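Local coordinates for protein apical membrane antigen AMA1 (PDB 4YIV) that takes part in host cell invasion as a microneme protein of the moving junction, the ring formed between parasite and host cell membranes, at residues Gly57-His65 against Ala335-Ile346; Gly295-Tyr303 against Cys313-Asp321. All coordinates share one frame; numbering follows the deposited sequence.

Contact 1: Gly57-His65 against Ala335-Ile346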
# COMPACT_ATOMS: atom_id res chain seq x y z
N GLY A 57 -3.67 7.05 5.96
CA GLY A 57 -3.82 5.60 6.01
C GLY A 57 -2.80 4.99 6.97
O GLY A 57 -1.70 5.52 7.11
N LEU A 58 -3.18 3.90 7.62
CA LEU A 58 -2.32 3.31 8.64
C LEU A 58 -1.42 2.18 8.14
O LEU A 58 -0.57 1.70 8.89
CB LEU A 58 -3.17 2.78 9.80
CG LEU A 58 -4.08 3.83 10.47
CD1 LEU A 58 -4.78 3.22 11.66
CD2 LEU A 58 -3.31 5.05 10.92
N CYS A 59 -1.61 1.72 6.91
CA CYS A 59 -0.75 0.66 6.38
C CYS A 59 0.24 1.19 5.36
O CYS A 59 -0.10 2.08 4.58
CB CYS A 59 -1.55 -0.44 5.69
SG CYS A 59 -2.62 -1.41 6.82
N PRO A 60 1.47 0.63 5.36
CA PRO A 60 2.45 0.96 4.31
C PRO A 60 2.02 0.38 2.97
O PRO A 60 1.43 -0.70 2.91
CB PRO A 60 3.74 0.29 4.80
CG PRO A 60 3.29 -0.84 5.65
CD PRO A 60 1.97 -0.40 6.29
N ILE A 61 2.30 1.11 1.90
CA ILE A 61 1.88 0.67 0.58
C ILE A 61 3.14 0.29 -0.23
O ILE A 61 3.92 1.14 -0.65
CB ILE A 61 1.05 1.74 -0.16
CG1 ILE A 61 -0.05 2.28 0.76
CG2 ILE A 61 0.49 1.15 -1.47
CD1 ILE A 61 -1.01 1.23 1.32
N TRP A 62 3.32 -1.02 -0.38
CA TRP A 62 4.56 -1.59 -0.88
C TRP A 62 4.70 -1.43 -2.38
O TRP A 62 3.87 -1.90 -3.12
CB TRP A 62 4.61 -3.06 -0.52
CG TRP A 62 4.66 -3.34 0.97
CD1 TRP A 62 3.66 -3.17 1.90
CD2 TRP A 62 5.78 -3.86 1.67
NE1 TRP A 62 4.13 -3.55 3.17
CE2 TRP A 62 5.43 -3.97 3.04
CE3 TRP A 62 7.07 -4.23 1.27
CZ2 TRP A 62 6.32 -4.44 4.00
CZ3 TRP A 62 7.97 -4.71 2.23
CH2 TRP A 62 7.58 -4.81 3.58
N GLY A 63 5.77 -0.77 -2.81
CA GLY A 63 6.08 -0.67 -4.22
C GLY A 63 5.43 0.56 -4.85
O GLY A 63 5.68 0.89 -6.01
N LYS A 64 4.62 1.28 -4.07
CA LYS A 64 3.98 2.50 -4.60
C LYS A 64 4.99 3.61 -4.76
O LYS A 64 5.75 3.91 -3.86
CB LYS A 64 2.82 3.00 -3.71
CG LYS A 64 2.35 4.43 -4.04
CD LYS A 64 1.17 4.83 -3.16
CE LYS A 64 0.77 6.32 -3.36
NZ LYS A 64 -0.53 6.62 -2.70
N HIS A 65 4.97 4.23 -5.94
CA HIS A 65 5.78 5.40 -6.21
C HIS A 65 4.95 6.34 -7.09
O HIS A 65 3.94 5.93 -7.66
CB HIS A 65 7.11 5.04 -6.89
CG HIS A 65 6.98 4.18 -8.11
ND1 HIS A 65 6.63 2.85 -8.06
CD2 HIS A 65 7.23 4.45 -9.42
CE1 HIS A 65 6.61 2.35 -9.29
NE2 HIS A 65 6.97 3.30 -10.13
N ALA A 335 -2.33 -2.94 -1.14
CA ALA A 335 -1.36 -2.44 -0.16
C ALA A 335 -0.04 -3.22 -0.14
O ALA A 335 1.01 -2.66 0.19
CB ALA A 335 -1.96 -2.47 1.25
N GLY A 336 -0.11 -4.50 -0.47
CA GLY A 336 1.03 -5.38 -0.28
C GLY A 336 2.04 -5.48 -1.41
O GLY A 336 1.90 -4.88 -2.47
N SER A 337 3.04 -6.35 -1.17
CA SER A 337 4.18 -6.50 -2.06
C SER A 337 3.91 -7.63 -3.04
O SER A 337 3.02 -8.45 -2.83
CB SER A 337 5.47 -6.81 -1.27
OG SER A 337 5.34 -8.07 -0.63
N LEU A 338 4.70 -7.68 -4.11
CA LEU A 338 4.63 -8.78 -5.06
C LEU A 338 5.13 -10.05 -4.41
O LEU A 338 4.52 -11.13 -4.55
CB LEU A 338 5.45 -8.46 -6.31
CG LEU A 338 5.57 -9.52 -7.39
CD1 LEU A 338 4.25 -9.97 -7.91
CD2 LEU A 338 6.39 -8.95 -8.50
N SER A 339 6.23 -9.93 -3.68
CA SER A 339 6.82 -11.09 -3.02
C SER A 339 5.94 -11.61 -1.88
O SER A 339 5.32 -10.82 -1.15
CB SER A 339 8.22 -10.77 -2.47
OG SER A 339 8.76 -11.97 -1.93
N GLU A 340 5.88 -12.93 -1.74
CA GLU A 340 5.27 -13.55 -0.58
C GLU A 340 6.26 -13.66 0.61
O GLU A 340 5.89 -13.99 1.73
CB GLU A 340 4.68 -14.94 -0.94
CG GLU A 340 5.64 -16.10 -0.99
CD GLU A 340 6.39 -16.21 -2.30
OE1 GLU A 340 6.48 -15.19 -3.02
OE2 GLU A 340 6.86 -17.33 -2.60
N GLU A 341 7.51 -13.31 0.38
CA GLU A 341 8.54 -13.50 1.39
C GLU A 341 8.65 -12.31 2.31
O GLU A 341 8.71 -11.16 1.88
CB GLU A 341 9.90 -13.75 0.72
CG GLU A 341 9.88 -14.79 -0.41
CD GLU A 341 10.44 -16.18 -0.03
OE1 GLU A 341 11.63 -16.28 0.35
OE2 GLU A 341 9.68 -17.18 -0.14
N THR A 342 8.72 -12.57 3.60
CA THR A 342 8.94 -11.52 4.58
C THR A 342 10.36 -10.96 4.52
O THR A 342 11.31 -11.69 4.75
CB THR A 342 8.69 -12.03 6.01
OG1 THR A 342 7.39 -12.64 6.08
CG2 THR A 342 8.76 -10.92 7.01
N PRO A 343 10.50 -9.65 4.26
CA PRO A 343 11.84 -9.09 4.26
C PRO A 343 12.35 -8.76 5.66
O PRO A 343 11.55 -8.56 6.56
CB PRO A 343 11.69 -7.81 3.47
CG PRO A 343 10.31 -7.39 3.74
CD PRO A 343 9.49 -8.63 3.92
N ASN A 344 13.66 -8.64 5.83
CA ASN A 344 14.21 -8.57 7.16
C ASN A 344 13.91 -7.23 7.80
O ASN A 344 13.92 -7.11 9.02
CB ASN A 344 15.72 -8.83 7.15
CG ASN A 344 16.47 -7.89 6.24
OD1 ASN A 344 15.94 -6.86 5.81
ND2 ASN A 344 17.71 -8.24 5.92
N PHE A 345 13.61 -6.21 6.99
CA PHE A 345 13.42 -4.88 7.57
C PHE A 345 12.02 -4.66 8.17
O PHE A 345 11.72 -3.55 8.63
CB PHE A 345 13.72 -3.78 6.56
CG PHE A 345 12.92 -3.86 5.29
CD1 PHE A 345 11.66 -3.30 5.21
CD2 PHE A 345 13.45 -4.44 4.15
CE1 PHE A 345 10.93 -3.33 4.03
CE2 PHE A 345 12.71 -4.47 2.96
CZ PHE A 345 11.46 -3.92 2.91
N ILE A 346 11.18 -5.70 8.19
CA ILE A 346 9.97 -5.68 9.02
C ILE A 346 9.95 -6.84 10.05
O ILE A 346 8.91 -7.18 10.56
CB ILE A 346 8.66 -5.74 8.16
CG1 ILE A 346 8.50 -7.08 7.45
CG2 ILE A 346 8.63 -4.58 7.17
CD1 ILE A 346 7.07 -7.33 6.99
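The indole of Trp-62 has Ala-335 O and Ile-346 CG2 at its edges, while its other neighbours in the segment Ala-335 to Ile-346 meet it obliquely. Ala-335 O lies in the ring plane, 3.2 Å from Trp-62 CD1, and Ile-346 CG2 comes up at the benzo end, 3.7 Å from Trp-62 CH2. Phe-345, like Ile-346, points at Trp-62 from the opposite direction and meets the indole rim to rim: Phe-345 CZ is 3.6 Å from Trp-62 CZ3, and the planes are tilted by only 25° without either ring covering the other. Pro-343 fills the corner between them, its CG over one face of the Phe-345 ring and 3.8 Å from Trp-62 CH2.

With Trp-62 CG anti to its carbonyl carbon (chi1 -64°), the indole reaches the 343-346 turn; Trp-62 CB packs separately on Ser-337 CB at 3.9 Å. The backbones are joined by one nearly straight bond, Trp-62 N to Ala-335 O (2.9 Å, 173°); the same carbonyl also receives a CA-H...O contact from Ile-61. Beside it, Ile-61 CD1 rests on Ala-335 CB.

The indole NE1 is satisfied by Asn-230 OD1. The Cys-59 to Cys-228 disulfide and a type II turn, Ile-61 to Lys-64, flank the site. The loop following strand 329-333 thus meets edge strand 61-62 of a five-stranded antiparallel sheet, next to strand 210-213, with helices 132-141 and 263-272 packing around.

Contact 2: Gly295-Tyr303 against Cys313-Asp321. With NAG (2-acetamido-2-deoxy-beta-D-glucopyranose), chain B.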
# COMPACT_ATOMS: atom_id res chain seq x y z
N GLY A 295 -10.89 3.38 2.82
CA GLY A 295 -10.25 2.08 2.56
C GLY A 295 -11.13 1.10 1.83
O GLY A 295 -10.71 -0.01 1.52
N VAL A 296 -12.37 1.52 1.54
CA VAL A 296 -13.30 0.70 0.78
C VAL A 296 -12.98 0.74 -0.69
O VAL A 296 -12.80 1.82 -1.25
CB VAL A 296 -14.77 1.18 0.99
CG1 VAL A 296 -15.74 0.27 0.22
CG2 VAL A 296 -15.11 1.24 2.49
N GLY A 297 -13.00 -0.40 -1.36
CA GLY A 297 -12.64 -0.44 -2.76
C GLY A 297 -12.24 -1.81 -3.26
O GLY A 297 -12.16 -2.75 -2.47
N ARG A 298 -12.03 -1.93 -4.56
CA ARG A 298 -11.68 -3.19 -5.20
C ARG A 298 -10.19 -3.34 -5.01
O ARG A 298 -9.42 -3.16 -5.92
CB ARG A 298 -12.02 -3.10 -6.68
CG ARG A 298 -11.95 -4.41 -7.42
CD ARG A 298 -12.17 -4.29 -8.92
NE ARG A 298 -13.47 -3.76 -9.27
CZ ARG A 298 -13.68 -2.70 -10.03
NH1 ARG A 298 -12.69 -2.04 -10.58
NH2 ARG A 298 -14.91 -2.33 -10.29
N ASN A 299 -9.83 -3.67 -3.79
CA ASN A 299 -8.45 -3.73 -3.30
C ASN A 299 -7.81 -5.11 -3.33
O ASN A 299 -6.61 -5.24 -3.03
CB ASN A 299 -8.39 -3.27 -1.85
CG ASN A 299 -8.93 -1.88 -1.65
OD1 ASN A 299 -8.88 -1.04 -2.55
ND2 ASN A 299 -9.41 -1.62 -0.45
N TYR A 300 -8.59 -6.13 -3.69
CA TYR A 300 -8.25 -7.52 -3.41
C TYR A 300 -8.27 -8.31 -4.68
O TYR A 300 -9.12 -8.11 -5.55
CB TYR A 300 -9.24 -8.12 -2.40
CG TYR A 300 -9.43 -7.26 -1.21
CD1 TYR A 300 -8.47 -7.25 -0.20
CD2 TYR A 300 -10.52 -6.43 -1.09
CE1 TYR A 300 -8.58 -6.46 0.86
CE2 TYR A 300 -10.65 -5.62 0.01
CZ TYR A 300 -9.68 -5.65 0.98
OH TYR A 300 -9.76 -4.86 2.08
N GLY A 301 -7.31 -9.22 -4.82
CA GLY A 301 -7.34 -10.05 -6.00
C GLY A 301 -6.47 -11.27 -5.92
O GLY A 301 -5.69 -11.43 -4.96
N PHE A 302 -6.63 -12.14 -6.90
CA PHE A 302 -5.67 -13.22 -7.08
C PHE A 302 -5.45 -13.65 -8.50
O PHE A 302 -6.32 -13.58 -9.37
CB PHE A 302 -6.05 -14.46 -6.24
CG PHE A 302 -7.45 -15.00 -6.49
CD1 PHE A 302 -7.71 -15.91 -7.52
CD2 PHE A 302 -8.51 -14.61 -5.66
CE1 PHE A 302 -9.01 -16.43 -7.70
CE2 PHE A 302 -9.79 -15.14 -5.83
CZ PHE A 302 -10.04 -16.04 -6.85
N TYR A 303 -4.22 -14.08 -8.70
CA TYR A 303 -3.82 -14.76 -9.89
C TYR A 303 -4.22 -16.23 -9.78
O TYR A 303 -4.11 -16.82 -8.70
CB TYR A 303 -2.34 -14.62 -10.08
CG TYR A 303 -1.84 -15.42 -11.22
CD1 TYR A 303 -1.46 -16.74 -11.03
CD2 TYR A 303 -1.73 -14.86 -12.48
CE1 TYR A 303 -1.01 -17.49 -12.07
CE2 TYR A 303 -1.28 -15.62 -13.54
CZ TYR A 303 -0.91 -16.93 -13.31
OH TYR A 303 -0.44 -17.73 -14.32
N CYS A 313 -6.82 -12.98 -13.59
CA CYS A 313 -6.77 -12.20 -12.40
C CYS A 313 -8.16 -11.88 -11.95
O CYS A 313 -8.88 -11.28 -12.68
CB CYS A 313 -6.00 -10.92 -12.63
SG CYS A 313 -5.76 -9.93 -11.16
N ALA A 314 -8.52 -12.31 -10.76
CA ALA A 314 -9.84 -12.04 -10.20
C ALA A 314 -9.74 -10.94 -9.18
O ALA A 314 -9.00 -11.06 -8.20
CB ALA A 314 -10.42 -13.26 -9.57
N LEU A 315 -10.55 -9.90 -9.38
CA LEU A 315 -10.55 -8.71 -8.54
C LEU A 315 -11.90 -8.41 -7.89
O LEU A 315 -12.96 -8.49 -8.55
CB LEU A 315 -10.15 -7.51 -9.35
CG LEU A 315 -8.85 -7.62 -10.13
CD1 LEU A 315 -8.80 -6.55 -11.15
CD2 LEU A 315 -7.72 -7.43 -9.18
N SER A 316 -11.86 -8.08 -6.61
CA SER A 316 -13.09 -7.86 -5.83
C SER A 316 -12.90 -6.78 -4.77
O SER A 316 -11.76 -6.52 -4.35
CB SER A 316 -13.50 -9.17 -5.16
OG SER A 316 -14.57 -8.97 -4.28
N ASP A 317 -13.99 -6.12 -4.35
CA ASP A 317 -13.97 -5.20 -3.23
C ASP A 317 -14.46 -5.86 -1.95
O ASP A 317 -14.60 -5.20 -0.92
CB ASP A 317 -14.80 -3.94 -3.52
CG ASP A 317 -16.28 -4.24 -3.77
OD1 ASP A 317 -16.69 -5.41 -3.66
OD2 ASP A 317 -17.05 -3.28 -4.05
N GLN A 318 -14.71 -7.16 -2.01
CA GLN A 318 -15.12 -7.92 -0.81
C GLN A 318 -13.93 -8.31 0.07
O GLN A 318 -13.05 -9.07 -0.35
CB GLN A 318 -15.89 -9.17 -1.24
CG GLN A 318 -17.22 -8.89 -1.96
CD GLN A 318 -18.26 -8.28 -1.03
OE1 GLN A 318 -18.84 -7.23 -1.33
NE2 GLN A 318 -18.52 -8.95 0.11
N VAL A 319 -13.90 -7.76 1.28
CA VAL A 319 -12.87 -8.12 2.24
C VAL A 319 -12.91 -9.63 2.45
O VAL A 319 -13.97 -10.19 2.74
CB VAL A 319 -13.07 -7.38 3.57
CG1 VAL A 319 -12.08 -7.88 4.62
CG2 VAL A 319 -12.90 -5.88 3.37
N PRO A 320 -11.77 -10.31 2.27
CA PRO A 320 -11.85 -11.76 2.46
C PRO A 320 -12.07 -12.18 3.93
O PRO A 320 -11.57 -11.55 4.89
CB PRO A 320 -10.49 -12.26 1.94
CG PRO A 320 -9.60 -11.12 1.99
CD PRO A 320 -10.43 -9.88 1.82
N ASP A 321 -12.85 -13.24 4.12
CA ASP A 321 -13.03 -13.78 5.46
C ASP A 321 -12.83 -15.29 5.46
O ASP A 321 -13.03 -15.95 6.47
CB ASP A 321 -14.41 -13.39 6.04
CG ASP A 321 -15.59 -14.00 5.30
OD1 ASP A 321 -15.41 -14.90 4.45
OD2 ASP A 321 -16.72 -13.56 5.59
C1 NAG B . -13.84 -5.37 7.92
C2 NAG B . -15.06 -6.22 8.28
C3 NAG B . -16.32 -5.38 8.34
C4 NAG B . -16.11 -4.17 9.24
C5 NAG B . -14.88 -3.40 8.78
C6 NAG B . -14.64 -2.19 9.69
C7 NAG B . -14.51 -8.42 7.41
C8 NAG B . -14.67 -9.38 6.27
N2 NAG B . -15.21 -7.29 7.32
O3 NAG B . -17.40 -6.17 8.84
O4 NAG B . -17.26 -3.33 9.19
O5 NAG B . -13.73 -4.24 8.79
O6 NAG B . -14.27 -2.64 10.99
O7 NAG B . -13.78 -8.65 8.36
O HOH W 1 -13.75 -2.98 0.24
O HOH W 2 -14.84 -6.30 -8.51
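Water 1 is held between the two segments at the open end of the hairpin, where one enters and the other leaves: it donates to Asp-317 O at 2.6 Å and accepts from Gly-297 N. A second water accepts from Arg-298 NE and lies 2.9 Å from Leu-315 O, one of several acceptors within its reach. The aliphatic part of the arginine packs directly: its chain runs extended from the backbone, lays CD 3.8 Å from Leu-315 CB, then bends at chi3 (-61°). Beyond the bend, NH1 is hydrogen-bonded to Asn-273 OD1 and forms a salt bridge with Asp-274 OD1.

Further in, regular antiparallel pairing takes over. Tyr-300 and Ser-316 form one hydrogen-bonded pair, Phe-302 and Ala-314 the next. In the non-hydrogen-bonded pair between them the strands draw close, Gly-301 CA to Leu-315 CA 4.3 Å, and Leu-315 CD2 lies 4.1 Å from Gly-301 CA.

Tyr-300 and Phe-302 share one face of the sheet. The Tyr-300 ring is sandwiched: Pro-320 CD makes a CH-pi contact 4.0 Å from the ring centroid, and Asn-299 CB covers the opposite face. Val-319 CG2 touches Tyr-300 OH at 3.5 Å, and that hydroxyl is bonded to Leu-29 N. Phe-302 has its CG between the backbone N and carbonyl carbon (chi1 55°), which leans the ring across to the neighbouring strand, with Ala-314 CB over its face in a second CH-pi contact. At the outer end, Val-319 CG1 meets the acetamido methyl C8 of the N-linked sugar at 3.4 Å.

In this piece of the longer AMA1, the hairpin centres a five-stranded antiparallel sheet, consistent with the family's PAN-type domains; strand 300-305 pairs onward with 329-333, strand 311-316 with 256-259, and Cys-313 is disulfide-bonded to Cys-266 of helix 263-272.

Overall arrangement
Both contacts are largely buried, but contact 1 lies nearer the middle of the chain: its centre is about 7 Å from the centre of the chain, against about 13 Å for contact 2, which runs out to waters and a glycan. Contact 1 joins segments 270 residues apart, mainly by apolar packing round an aromatic side chain; contact 2 pairs two strands of a local hairpin by repeated backbone bonds. Their centres are about 17 Å apart and their nearest atoms about 5 Å, without touching. Strand 329-333 connects them: it pairs with strand 300-305 in contact 2's sheet, then leads into 335-346. Helix 263-272 touches both, through Phe-271 and Trp-267 at contact 1 and Cys-266 at contact 2.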